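Local structure of erythrocyte binding antigen 140 (Plasmodium falciparum, 4GF2) at residues 183-187 with 267-271; 237-241 with 251-255; 219-223 with 275-279; 18-24 with 35-39; 103-107 with 174-179. The protein is an erythrocyte-binding adhesin of the malaria parasite whose two Duffy-binding-like domains, the region in this chain, probably recognise the host receptor glycophorin C. The protein carries 3 engineered substitutions. One frame throughout, in Å; residues are numbered along the deposited sequence.

Contact 1: residues 183-187 with 267-271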
# COMPACT_ATOMS: atom_id res chain seq x y z
N TRP A 183 12.90 17.02 20.28
CA TRP A 183 12.22 16.13 19.36
C TRP A 183 11.85 16.85 18.07
O TRP A 183 12.03 16.31 16.97
CB TRP A 183 10.96 15.55 20.00
CG TRP A 183 10.25 14.60 19.10
CD1 TRP A 183 10.36 13.25 19.08
CD2 TRP A 183 9.32 14.94 18.07
NE1 TRP A 183 9.56 12.72 18.11
CE2 TRP A 183 8.91 13.74 17.47
CE3 TRP A 183 8.79 16.15 17.59
CZ2 TRP A 183 7.99 13.70 16.41
CZ3 TRP A 183 7.89 16.11 16.55
CH2 TRP A 183 7.50 14.90 15.97
N ASN A 184 11.33 18.07 18.20
CA ASN A 184 10.98 18.87 17.05
C ASN A 184 12.17 19.07 16.12
O ASN A 184 12.04 18.94 14.90
CB ASN A 184 10.43 20.23 17.49
CG ASN A 184 9.95 21.08 16.32
OD1 ASN A 184 9.47 20.55 15.31
ND2 ASN A 184 10.09 22.39 16.44
N GLU A 185 13.33 19.38 16.70
CA GLU A 185 14.54 19.56 15.91
C GLU A 185 15.00 18.25 15.27
O GLU A 185 15.35 18.21 14.10
CB GLU A 185 15.66 20.15 16.78
CG GLU A 185 15.43 21.60 17.17
CD GLU A 185 16.45 22.10 18.19
OE1 GLU A 185 16.90 21.30 19.03
OE2 GLU A 185 16.79 23.30 18.14
N ASN A 186 15.00 17.16 16.05
CA ASN A 186 15.36 15.86 15.51
C ASN A 186 14.47 15.53 14.32
O ASN A 186 14.92 14.96 13.32
CB ASN A 186 15.22 14.76 16.57
CG ASN A 186 16.16 14.94 17.76
OD1 ASN A 186 15.88 14.44 18.85
ND2 ASN A 186 17.28 15.64 17.55
N PHE A 187 13.19 15.89 14.44
CA PHE A 187 12.19 15.55 13.44
C PHE A 187 12.40 16.29 12.12
O PHE A 187 12.39 15.67 11.05
CB PHE A 187 10.80 15.87 13.98
CG PHE A 187 9.71 15.76 12.95
CD1 PHE A 187 9.28 14.52 12.52
CD2 PHE A 187 9.13 16.89 12.42
CE1 PHE A 187 8.28 14.42 11.58
CE2 PHE A 187 8.13 16.79 11.48
CZ PHE A 187 7.70 15.56 11.06
N ASP A 267 -2.33 18.88 10.59
CA ASP A 267 -1.74 19.68 9.52
C ASP A 267 -0.22 19.56 9.52
O ASP A 267 0.43 19.80 8.51
CB ASP A 267 -2.15 21.15 9.67
CG ASP A 267 -1.63 22.02 8.54
OD1 ASP A 267 -1.54 21.52 7.40
OD2 ASP A 267 -1.30 23.19 8.81
N PHE A 268 0.34 19.20 10.67
CA PHE A 268 1.78 19.05 10.82
C PHE A 268 2.27 17.83 10.03
O PHE A 268 3.38 17.83 9.51
CB PHE A 268 2.13 18.90 12.30
CG PHE A 268 3.57 19.18 12.61
CD1 PHE A 268 4.02 20.48 12.78
CD2 PHE A 268 4.48 18.14 12.77
CE1 PHE A 268 5.35 20.74 13.07
CE2 PHE A 268 5.80 18.40 13.07
CZ PHE A 268 6.24 19.70 13.22
N PHE A 269 1.42 16.81 9.94
CA PHE A 269 1.80 15.57 9.27
C PHE A 269 1.02 15.31 7.98
O PHE A 269 1.25 14.30 7.32
CB PHE A 269 1.64 14.38 10.22
CG PHE A 269 2.49 14.48 11.45
CD1 PHE A 269 3.86 14.26 11.37
CD2 PHE A 269 1.94 14.78 12.67
CE1 PHE A 269 4.65 14.35 12.50
CE2 PHE A 269 2.72 14.87 13.80
CZ PHE A 269 4.08 14.65 13.72
N LYS A 270 0.10 16.20 7.63
CA LYS A 270 -0.58 16.10 6.35
C LYS A 270 0.46 16.13 5.23
O LYS A 270 1.20 17.10 5.09
CB LYS A 270 -1.57 17.25 6.15
CG LYS A 270 -2.87 17.12 6.94
CD LYS A 270 -3.97 17.99 6.34
CE LYS A 270 -5.19 18.06 7.24
NZ LYS A 270 -4.97 18.95 8.42
N ASN A 271 0.52 15.06 4.44
CA ASN A 271 1.43 15.02 3.31
C ASN A 271 1.09 16.12 2.31
O ASN A 271 -0.06 16.24 1.88
CB ASN A 271 1.41 13.65 2.63
CG ASN A 271 2.33 12.65 3.30
OD1 ASN A 271 2.84 12.90 4.40
ND2 ASN A 271 2.55 11.52 2.65
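The Phe187 ring packs against both Phe268 and Phe269, which also touch each other, and the three form an aromatic cluster between helix 175-202 and the end of the short helix 265-269. The closest packing lies on the Phe268 side, where CE2 of Phe187 comes within 3.2 Å of CE2 of Phe268. These two side chains run alongside each other from opposite helices, with ring planes 31° apart, so they make neither a true stack nor an edge-to-face pair. Phe269 is turned differently: its edge faces Phe187 in an offset edge-to-face pair at 76°, with CE1 of Phe269 3.6 Å from CZ of Phe187. The first torsions separate the two neighbours, because CG of Phe268 is anti to its backbone N while CG of Phe269 stands beside its own (chi1 -61°). CD2 of Phe268 lies over a face of the Phe269 ring, near its rim.

Farther from the cluster the packing thins. Trp183 and Phe269 meet only edge to edge, CH2 to CZ at 4.1 Å. The indole nitrogen of Trp183 looks elsewhere, to Gln232, and its ring makes an edge-to-face pair with Trp23. On the looser, partly exposed flank, OD1 of Asn184 approaches the edge of Phe268, 3.9 Å from CZ, and the loop residue Asn260 touches both side chains. Helix 213-242 lies against the rings through Ser229, Lys230 and Met233. No hydrogen bond spans the two segments, so ring shape and burial hold them together; the one polar approach puts an amide oxygen near ring C-H groups, a probably mild electrostatic match.

Contact 2: residues 237-241 with 251-255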
# COMPACT_ATOMS: atom_id res chain seq x y z
N THR A 237 2.82 15.64 23.18
CA THR A 237 1.94 16.81 23.21
C THR A 237 0.85 16.64 24.26
O THR A 237 0.42 17.61 24.88
CB THR A 237 1.31 17.08 21.83
OG1 THR A 237 1.23 18.49 21.61
CG2 THR A 237 -0.08 16.47 21.73
N ASN A 238 0.40 15.40 24.46
CA ASN A 238 -0.59 15.11 25.48
C ASN A 238 0.03 15.21 26.87
O ASN A 238 -0.59 15.71 27.80
CB ASN A 238 -1.19 13.72 25.28
CG ASN A 238 -1.93 13.59 23.96
OD1 ASN A 238 -2.32 14.59 23.36
ND2 ASN A 238 -2.13 12.35 23.52
N LEU A 239 1.27 14.75 26.99
CA LEU A 239 1.99 14.83 28.25
C LEU A 239 2.21 16.29 28.67
O LEU A 239 2.25 16.60 29.86
CB LEU A 239 3.34 14.11 28.15
CG LEU A 239 3.24 12.58 28.09
CD1 LEU A 239 4.59 11.97 27.79
CD2 LEU A 239 2.68 12.02 29.39
N TYR A 240 2.34 17.17 27.69
CA TYR A 240 2.47 18.59 27.98
C TYR A 240 1.20 19.10 28.65
O TYR A 240 1.25 19.61 29.77
CB TYR A 240 2.75 19.39 26.71
CG TYR A 240 2.96 20.86 26.97
CD1 TYR A 240 4.16 21.32 27.51
CD2 TYR A 240 1.97 21.79 26.69
CE1 TYR A 240 4.36 22.66 27.76
CE2 TYR A 240 2.17 23.14 26.94
CZ TYR A 240 3.37 23.56 27.47
OH TYR A 240 3.56 24.90 27.71
N LYS A 241 0.07 18.95 27.97
CA LYS A 241 -1.21 19.38 28.50
C LYS A 241 -1.44 18.79 29.89
O LYS A 241 -1.83 19.49 30.82
CB LYS A 241 -2.34 18.96 27.56
CG LYS A 241 -2.38 19.72 26.25
CD LYS A 241 -3.30 19.06 25.24
CE LYS A 241 -3.37 19.84 23.94
NZ LYS A 241 -4.03 19.08 22.84
N ASN A 251 0.74 28.91 25.12
CA ASN A 251 0.73 28.62 23.69
C ASN A 251 1.99 27.89 23.23
O ASN A 251 2.32 27.91 22.04
CB ASN A 251 0.58 29.92 22.89
CG ASN A 251 -0.63 30.72 23.30
OD1 ASN A 251 -1.75 30.44 22.88
ND2 ASN A 251 -0.41 31.72 24.15
N PHE A 252 2.68 27.25 24.16
CA PHE A 252 3.89 26.52 23.83
C PHE A 252 3.67 25.64 22.60
O PHE A 252 4.37 25.78 21.60
CB PHE A 252 4.35 25.67 25.02
CG PHE A 252 5.63 24.93 24.77
CD1 PHE A 252 6.83 25.62 24.65
CD2 PHE A 252 5.64 23.55 24.67
CE1 PHE A 252 8.01 24.94 24.43
CE2 PHE A 252 6.82 22.87 24.45
CZ PHE A 252 8.01 23.56 24.33
N LEU A 253 2.70 24.74 22.68
CA LEU A 253 2.43 23.82 21.58
C LEU A 253 1.98 24.59 20.34
O LEU A 253 2.44 24.32 19.24
CB LEU A 253 1.37 22.79 21.98
CG LEU A 253 1.74 21.90 23.17
CD1 LEU A 253 0.57 21.02 23.56
CD2 LEU A 253 2.97 21.07 22.85
N ASN A 254 1.07 25.54 20.54
CA ASN A 254 0.56 26.35 19.45
C ASN A 254 1.67 27.10 18.73
O ASN A 254 1.88 26.91 17.53
CB ASN A 254 -0.48 27.35 19.97
CG ASN A 254 -0.97 28.30 18.90
OD1 ASN A 254 -0.62 29.48 18.89
ND2 ASN A 254 -1.77 27.79 17.97
N ASP A 255 2.39 27.95 19.46
CA ASP A 255 3.54 28.66 18.92
C ASP A 255 4.43 27.72 18.12
O ASP A 255 4.80 28.02 16.99
CB ASP A 255 4.35 29.30 20.04
CG ASP A 255 3.59 30.39 20.77
OD1 ASP A 255 2.76 31.07 20.13
OD2 ASP A 255 3.82 30.57 21.99
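Tyr240 and Phe252 both carry CG anti to the backbone N (chi1 -177° and -178°), which sends each ring into the gap between their helices, whereas CG of Leu253 stands beside its backbone N (chi1 -61°) and directs the isobutyl group at Thr237. The arrangement is a helix-loop-helix: the C-terminal end of helix 213-242 packs on the start of helix 252-259, the next helix in the chain, in the mainly helical Duffy-binding-like fold.

Leu253 sits at the centre. Its two methyls straddle the hydroxyl of Thr237, CD1 and CD2 each lying 3.3 Å from OG1. Tyr240 comes in from another direction, and CD2 of the tyrosine reaches CD1 of Leu253 at 3.5 Å. The extended aliphatic chain of Lys241 adds a looser wall at the rim, its CE 4.1 Å from the same CD1.

The two rings meet less fully. Their planes are nearly parallel but slid apart, with centroids 5.0 Å from each other, and CD2 of Phe252 sits over a face of Tyr240, towards its rim, 3.5 Å from CE1. Helix 175-202 packs against them, Ile180 touching both Phe252 and Leu253 while Asn177 meets Tyr240. No hydrogen bond crosses between the segments. The polar ties run instead to the connecting loop: Asp248 accepts from the backbone N of Leu253 through OD1 and of Asn254 through OD2, and the phenol OH of Tyr240 is hydrogen-bonded to the backbone O of Lys249.

Contact 3: residues 219-223 with 275-279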
# COMPACT_ATOMS: atom_id res chain seq x y z
N CYS A 219 10.26 6.96 -0.82
CA CYS A 219 8.89 7.40 -0.57
C CYS A 219 8.30 6.62 0.59
O CYS A 219 7.66 7.18 1.48
CB CYS A 219 8.02 7.21 -1.81
SG CYS A 219 8.39 8.35 -3.16
N SER A 220 8.53 5.31 0.58
CA SER A 220 8.01 4.42 1.60
C SER A 220 8.66 4.69 2.95
O SER A 220 8.00 4.71 3.98
CB SER A 220 8.23 2.97 1.20
OG SER A 220 7.91 2.09 2.26
N SER A 221 9.97 4.90 2.93
CA SER A 221 10.71 5.21 4.15
C SER A 221 10.17 6.49 4.76
O SER A 221 9.97 6.58 5.97
CB SER A 221 12.21 5.36 3.86
OG SER A 221 12.77 4.12 3.44
N TYR A 222 9.94 7.49 3.92
CA TYR A 222 9.44 8.78 4.38
C TYR A 222 8.06 8.64 5.02
O TYR A 222 7.78 9.23 6.06
CB TYR A 222 9.37 9.77 3.21
CG TYR A 222 8.91 11.15 3.61
CD1 TYR A 222 9.81 12.11 4.05
CD2 TYR A 222 7.57 11.50 3.53
CE1 TYR A 222 9.39 13.37 4.41
CE2 TYR A 222 7.14 12.77 3.88
CZ TYR A 222 8.06 13.70 4.32
OH TYR A 222 7.63 14.95 4.68
N THR A 223 7.20 7.84 4.40
CA THR A 223 5.86 7.62 4.93
C THR A 223 5.90 7.03 6.33
O THR A 223 5.28 7.57 7.25
CB THR A 223 5.06 6.68 4.02
OG1 THR A 223 4.75 7.36 2.80
CG2 THR A 223 3.75 6.26 4.69
N TYR A 275 4.64 15.66 -2.05
CA TYR A 275 4.86 14.24 -1.83
C TYR A 275 4.07 13.41 -2.84
O TYR A 275 4.62 12.52 -3.50
CB TYR A 275 4.46 13.83 -0.41
CG TYR A 275 4.57 12.35 -0.21
CD1 TYR A 275 3.52 11.50 -0.55
CD2 TYR A 275 5.73 11.78 0.28
CE1 TYR A 275 3.62 10.14 -0.39
CE2 TYR A 275 5.84 10.41 0.44
CZ TYR A 275 4.78 9.60 0.11
OH TYR A 275 4.89 8.24 0.27
N ASP A 276 2.78 13.69 -2.96
CA ASP A 276 1.92 13.01 -3.93
C ASP A 276 2.46 13.17 -5.35
O ASP A 276 2.40 12.24 -6.15
CB ASP A 276 0.50 13.57 -3.85
CG ASP A 276 -0.27 13.05 -2.65
OD1 ASP A 276 0.34 12.41 -1.77
OD2 ASP A 276 -1.50 13.30 -2.58
N ASP A 277 2.99 14.35 -5.65
CA ASP A 277 3.52 14.64 -6.98
C ASP A 277 4.76 13.80 -7.30
O ASP A 277 5.03 13.52 -8.47
CB ASP A 277 3.88 16.12 -7.10
CG ASP A 277 2.67 17.03 -7.02
OD1 ASP A 277 1.54 16.57 -7.31
OD2 ASP A 277 2.85 18.22 -6.66
N LEU A 278 5.51 13.43 -6.28
CA LEU A 278 6.78 12.74 -6.50
C LEU A 278 6.73 11.25 -6.19
O LEU A 278 7.58 10.49 -6.65
CB LEU A 278 7.88 13.37 -5.64
CG LEU A 278 8.33 14.79 -6.01
CD1 LEU A 278 9.46 15.22 -5.10
CD2 LEU A 278 8.75 14.88 -7.47
N CYS A 279 5.72 10.83 -5.42
CA CYS A 279 5.71 9.47 -4.89
C CYS A 279 4.51 8.64 -5.34
O CYS A 279 4.45 7.44 -5.05
CB CYS A 279 5.78 9.51 -3.37
SG CYS A 279 7.37 10.06 -2.74
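Cys219 and Cys279 are joined by a disulfide, SG to SG 2.0 Å, which makes the covalent link between helix 213-242 and the last turn of helix 273-279. It is one of several that cross-link the N-terminal Duffy-binding-like region, a cysteine-rich fold. The bridge is left-handed, with chi3 at -81°, and both sulfurs stand beside their own backbone N, so the two cysteines share the same first torsion.

Hydrogen bonding gathers on one backbone oxygen. Tyr275 reaches across and donates from OH to O of Cys219 at 3.2 Å, coming from above the carbonyl plane rather than along a lone pair. The same oxygen also takes the helical bond from N of Thr223 at 3.0 Å and a third from OG1 of Thr223 at 3.2 Å. Three donors therefore grip this buried acceptor, and the tyrosine ring is fixed at its far end.

The apolar contacts fill in around that bond. The ring planes of Tyr222 and Tyr275 are 26° apart with little overlap; CD2 of Tyr222 lies 3.7 Å from CE2 of Tyr275. Within its own helix, Cys279 lays its CB over one face of the Tyr275 ring, while Tyr222 approaches from the other side, well offset.

The two short helical segments run roughly antiparallel, at 147°, their axes no closer than 11.4 Å, a span filled by these side chains. Helix 175-202 packs against both segments: Ile198 touches Tyr222 and Cys279, Phe195 meets the Tyr222 ring edge-to-face, Lys191 bonds its hydroxyl, and Cys202 lies against Cys219.

Contact 4: residues 18-24 with 35-39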
# COMPACT_ATOMS: atom_id res chain seq x y z
N ARG A 18 25.31 5.12 21.01
CA ARG A 18 24.76 4.89 19.68
C ARG A 18 24.66 6.23 18.98
O ARG A 18 24.30 7.24 19.60
CB ARG A 18 23.39 4.22 19.77
CG ARG A 18 23.43 2.83 20.39
CD ARG A 18 22.04 2.20 20.48
NE ARG A 18 21.27 2.70 21.62
CZ ARG A 18 21.34 2.21 22.85
NH1 ARG A 18 22.14 1.19 23.13
NH2 ARG A 18 20.60 2.73 23.81
N LYS A 19 24.98 6.25 17.69
CA LYS A 19 25.03 7.49 16.92
C LYS A 19 23.66 7.91 16.37
O LYS A 19 23.39 9.10 16.22
CB LYS A 19 26.02 7.35 15.77
CG LYS A 19 27.47 7.53 16.17
CD LYS A 19 28.40 7.22 15.00
CE LYS A 19 29.66 8.07 15.03
NZ LYS A 19 29.37 9.49 14.64
N SER A 20 22.82 6.94 16.06
CA SER A 20 21.49 7.23 15.52
C SER A 20 20.65 7.98 16.55
O SER A 20 20.77 7.74 17.75
CB SER A 20 20.78 5.94 15.12
OG SER A 20 21.49 5.28 14.09
N ILE A 21 19.82 8.90 16.08
CA ILE A 21 18.92 9.64 16.94
C ILE A 21 17.52 9.02 16.87
O ILE A 21 16.88 9.05 15.83
CB ILE A 21 18.84 11.12 16.52
CG1 ILE A 21 20.23 11.77 16.57
CG2 ILE A 21 17.89 11.88 17.42
CD1 ILE A 21 20.28 13.19 16.01
N LYS A 22 17.06 8.46 17.99
CA LYS A 22 15.76 7.79 18.01
C LYS A 22 15.00 8.09 19.30
O LYS A 22 15.58 8.50 20.30
CB LYS A 22 15.94 6.28 17.85
CG LYS A 22 16.78 5.65 18.95
CD LYS A 22 17.20 4.22 18.61
CE LYS A 22 16.08 3.24 18.82
NZ LYS A 22 16.53 1.83 18.60
N TRP A 23 13.69 7.89 19.25
CA TRP A 23 12.84 8.08 20.42
C TRP A 23 12.05 6.82 20.70
O TRP A 23 11.36 6.29 19.83
CB TRP A 23 11.90 9.27 20.21
CG TRP A 23 12.59 10.59 20.28
CD1 TRP A 23 13.43 11.14 19.35
CD2 TRP A 23 12.51 11.55 21.35
NE1 TRP A 23 13.87 12.37 19.77
CE2 TRP A 23 13.32 12.64 21.00
CE3 TRP A 23 11.82 11.58 22.57
CZ2 TRP A 23 13.47 13.76 21.82
CZ3 TRP A 23 11.97 12.69 23.38
CH2 TRP A 23 12.79 13.77 23.01
N ILE A 24 12.16 6.32 21.93
CA ILE A 24 11.55 5.05 22.29
C ILE A 24 10.36 5.28 23.21
O ILE A 24 10.48 5.87 24.28
CB ILE A 24 12.57 4.12 22.97
CG1 ILE A 24 13.75 3.88 22.03
CG2 ILE A 24 11.92 2.80 23.32
CD1 ILE A 24 15.10 4.07 22.69
N CYS A 35 7.63 8.99 25.72
CA CYS A 35 8.64 8.84 24.68
C CYS A 35 9.95 9.45 25.15
O CYS A 35 10.05 10.67 25.34
CB CYS A 35 8.20 9.52 23.39
SG CYS A 35 6.76 8.77 22.61
N VAL A 36 10.96 8.61 25.33
CA VAL A 36 12.25 9.03 25.83
C VAL A 36 13.29 9.03 24.71
O VAL A 36 13.33 8.12 23.89
CB VAL A 36 12.72 8.10 26.96
CG1 VAL A 36 14.04 8.59 27.53
CG2 VAL A 36 11.66 8.01 28.04
N PRO A 37 14.15 10.06 24.68
CA PRO A 37 15.21 10.08 23.67
C PRO A 37 16.35 9.13 24.05
O PRO A 37 16.68 8.99 25.23
CB PRO A 37 15.69 11.53 23.69
CG PRO A 37 15.40 11.99 25.08
CD PRO A 37 14.17 11.26 25.52
N ASP A 38 16.94 8.48 23.06
CA ASP A 38 18.03 7.55 23.32
C ASP A 38 19.17 8.27 24.02
O ASP A 38 19.92 7.68 24.81
CB ASP A 38 18.51 6.91 22.01
CG ASP A 38 19.16 5.57 22.22
OD1 ASP A 38 18.83 4.90 23.23
OD2 ASP A 38 20.00 5.17 21.39
N ARG A 39 19.31 9.57 23.76
CA ARG A 39 20.34 10.36 24.41
C ARG A 39 20.17 10.28 25.92
O ARG A 39 21.16 10.19 26.66
CB ARG A 39 20.30 11.81 23.94
CG ARG A 39 21.35 12.70 24.62
CD ARG A 39 21.04 14.18 24.47
NE ARG A 39 19.64 14.46 24.77
CZ ARG A 39 19.11 14.49 25.99
NH1 ARG A 39 19.86 14.25 27.05
NH2 ARG A 39 17.83 14.75 26.14
O HOH W 1 20.01 5.49 18.90
O HOH W 2 18.44 10.23 21.09
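Arg18 meets Asp38 side-on, the two side chains crossing at about a right angle while their flat ends lie nearly coplanar, 21° apart. NE reaches OD2 of Asp38 at 2.8 Å and NH2 reaches OD1 of Asp38 at 2.9 Å, each on a syn lone pair, so this salt bridge holds both carboxylate oxygens in the guanidinium plane. The arginine chain bends at chi3 (-80°), presenting that edge. A water donates both to OD2 of Asp38 and to the backbone O of Ser20, tying the carboxylate to the loop, and CG of Lys22 packs on CB of the aspartate.

Trp23 and Pro37 are the other matched pair. The proline lies over a face of the indole, with CB 3.6 Å from the centroid of the six-membered ring and only 8° off its normal, a clear CH-pi contact. At the indole's edge sits the backbone O of Cys35, 3.4 Å from CZ3 of Trp23.

Next to Trp23 and Pro37, which are a non-hydrogen-bonded pair of the beta hairpin, Ile24 and Val36 form its antiparallel hydrogen-bonded pair, N of Ile24 to O of Val36 at 2.9 Å and N of Val36 to O of Ile24 at 3.0 Å; just past the strand ends, N of Asp38 bonds O of Lys22.

Cys35 bonds to Cys25 within the hairpin, whose Trp23 face lies against helices 175-202 and 213-242: Asn186 receives the indole N-H, while Val235 and Leu236 pack on Cys35.

Contact 5: residues 103-107 with 174-179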
# COMPACT_ATOMS: atom_id res chain seq x y z
N GLY A 103 13.75 15.12 40.49
CA GLY A 103 12.47 14.44 40.44
C GLY A 103 11.52 14.91 39.35
O GLY A 103 10.31 14.91 39.54
N ASP A 104 12.07 15.32 38.21
CA ASP A 104 11.24 15.68 37.06
C ASP A 104 11.70 14.91 35.83
O ASP A 104 12.29 15.47 34.91
CB ASP A 104 11.30 17.19 36.81
CG ASP A 104 10.48 17.61 35.61
OD1 ASP A 104 9.50 16.91 35.28
OD2 ASP A 104 10.81 18.64 34.98
N ASP A 105 11.44 13.61 35.83
CA ASP A 105 11.95 12.73 34.79
C ASP A 105 10.89 11.73 34.33
O ASP A 105 10.29 11.03 35.14
CB ASP A 105 13.17 11.97 35.32
CG ASP A 105 13.96 11.31 34.21
OD1 ASP A 105 13.48 11.30 33.06
OD2 ASP A 105 15.07 10.80 34.50
N MET A 106 10.66 11.68 33.02
CA MET A 106 9.72 10.73 32.44
C MET A 106 10.40 9.39 32.14
O MET A 106 9.74 8.36 32.03
CB MET A 106 9.12 11.30 31.16
CG MET A 106 8.14 12.45 31.40
SD MET A 106 7.77 13.39 29.91
CE MET A 106 9.30 14.30 29.71
N ASP A 107 11.73 9.42 32.01
CA ASP A 107 12.52 8.22 31.76
C ASP A 107 12.53 7.34 33.02
O ASP A 107 12.60 7.85 34.13
CB ASP A 107 13.94 8.61 31.36
CG ASP A 107 14.86 7.42 31.15
OD1 ASP A 107 14.38 6.34 30.74
OD2 ASP A 107 16.07 7.57 31.40
N PRO A 174 11.04 22.96 32.43
CA PRO A 174 10.51 21.61 32.62
C PRO A 174 11.04 20.65 31.57
O PRO A 174 11.27 21.05 30.43
CB PRO A 174 9.00 21.80 32.45
CG PRO A 174 8.76 23.21 32.88
CD PRO A 174 9.97 23.98 32.42
N GLN A 175 11.25 19.39 31.95
CA GLN A 175 11.83 18.41 31.05
C GLN A 175 11.02 18.27 29.76
O GLN A 175 11.59 18.20 28.67
CB GLN A 175 11.94 17.04 31.72
CG GLN A 175 12.52 15.98 30.81
CD GLN A 175 12.66 14.63 31.48
OE1 GLN A 175 11.68 13.99 31.83
NE2 GLN A 175 13.91 14.20 31.67
N ILE A 176 9.71 18.23 29.89
CA ILE A 176 8.84 17.98 28.75
C ILE A 176 8.91 19.11 27.73
O ILE A 176 8.75 18.88 26.53
CB ILE A 176 7.38 17.76 29.17
CG1 ILE A 176 6.59 17.19 28.00
CG2 ILE A 176 6.77 19.06 29.68
CD1 ILE A 176 5.24 16.69 28.40
N ASN A 177 9.14 20.32 28.20
CA ASN A 177 9.33 21.45 27.29
C ASN A 177 10.62 21.24 26.50
O ASN A 177 10.63 21.37 25.27
CB ASN A 177 9.38 22.77 28.07
CG ASN A 177 8.09 23.06 28.82
OD1 ASN A 177 7.40 22.15 29.29
ND2 ASN A 177 7.75 24.34 28.94
N LEU A 178 11.69 20.89 27.20
CA LEU A 178 12.98 20.66 26.57
C LEU A 178 12.93 19.46 25.62
O LEU A 178 13.52 19.50 24.54
CB LEU A 178 14.07 20.44 27.63
CG LEU A 178 14.35 21.63 28.54
CD1 LEU A 178 15.35 21.28 29.63
CD2 LEU A 178 14.85 22.81 27.72
N TRP A 179 12.21 18.41 26.00
CA TRP A 179 12.12 17.22 25.16
C TRP A 179 11.35 17.50 23.88
O TRP A 179 11.77 17.10 22.79
CB TRP A 179 11.48 16.05 25.91
CG TRP A 179 12.43 15.33 26.82
CD1 TRP A 179 13.65 15.77 27.24
CD2 TRP A 179 12.24 14.04 27.40
NE1 TRP A 179 14.23 14.84 28.07
CE2 TRP A 179 13.39 13.76 28.18
CE3 TRP A 179 11.22 13.09 27.36
CZ2 TRP A 179 13.54 12.58 28.90
CZ3 TRP A 179 11.37 11.92 28.07
CH2 TRP A 179 12.51 11.67 28.83
O HOH W 3 8.21 17.87 32.61
O HOH W 4 9.29 15.05 33.30
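The side-chain amide of Gln175 plugs into the loop at Asp105 and Met106. Its OE1 accepts from N of Met106 at 2.8 Å, in the carbonyl plane, and its NE2 donates to OD1 of Asp105 at 3.2 Å, arriving from above the carboxylate. From the opposite face of that carboxylate comes N of Asp107, 2.8 Å from the same OD1, which closes an Asx turn and sets the oxygen between two donors. Asp104 grips the start of helix 175-202, its OD2 taking the N-H of Gln175 at 3.2 Å. The fully extended glutamine (chi1 179°) carries its amide across to the loop.

Alongside lies a Met-aromatic contact. The chain of Met106 folds at chi3 (-74°) to place CE over a face of Trp179, 3.3 Å from CE3, with the sulfur oblique to the ring. CD of Gln175 lies over that same face.

Two waters on OD1 of Asp104 make the next layer, one donating also to OE1 of Gln175, the other accepting from N of Ile176. Farther out, Asp96 of helix 83-101 bonds both NE2 of Gln175 and NE1 of Trp179, while Lys40 makes salt bridges to Asp105 and Asp107, and Thr112 also bonds OD2 of Asp107.

All five contacts lie in the N-terminal part of the chain and draw on few helices. Helix 175-202 serves contacts 1 and 5, helix 213-242 contacts 2 and 3. Contacts 1 and 2, buried and without hydrogen bonds between their segments, rely on rings and aliphatic groups; contact 3, also buried, adds a disulfide and a backbone oxygen with three donors. Contact 4 pairs the strands of the hairpin and contact 5 fixes a loop to a helix start; both use carboxylates, backbone donors and water, contact 5 being only partly buried. Contact 4 touches two others: its tryptophan meets contact 1, and Cys35 to Pro37 pack on Trp179 of contact 5, which itself meets contact 2 through Ile176 and Asn177.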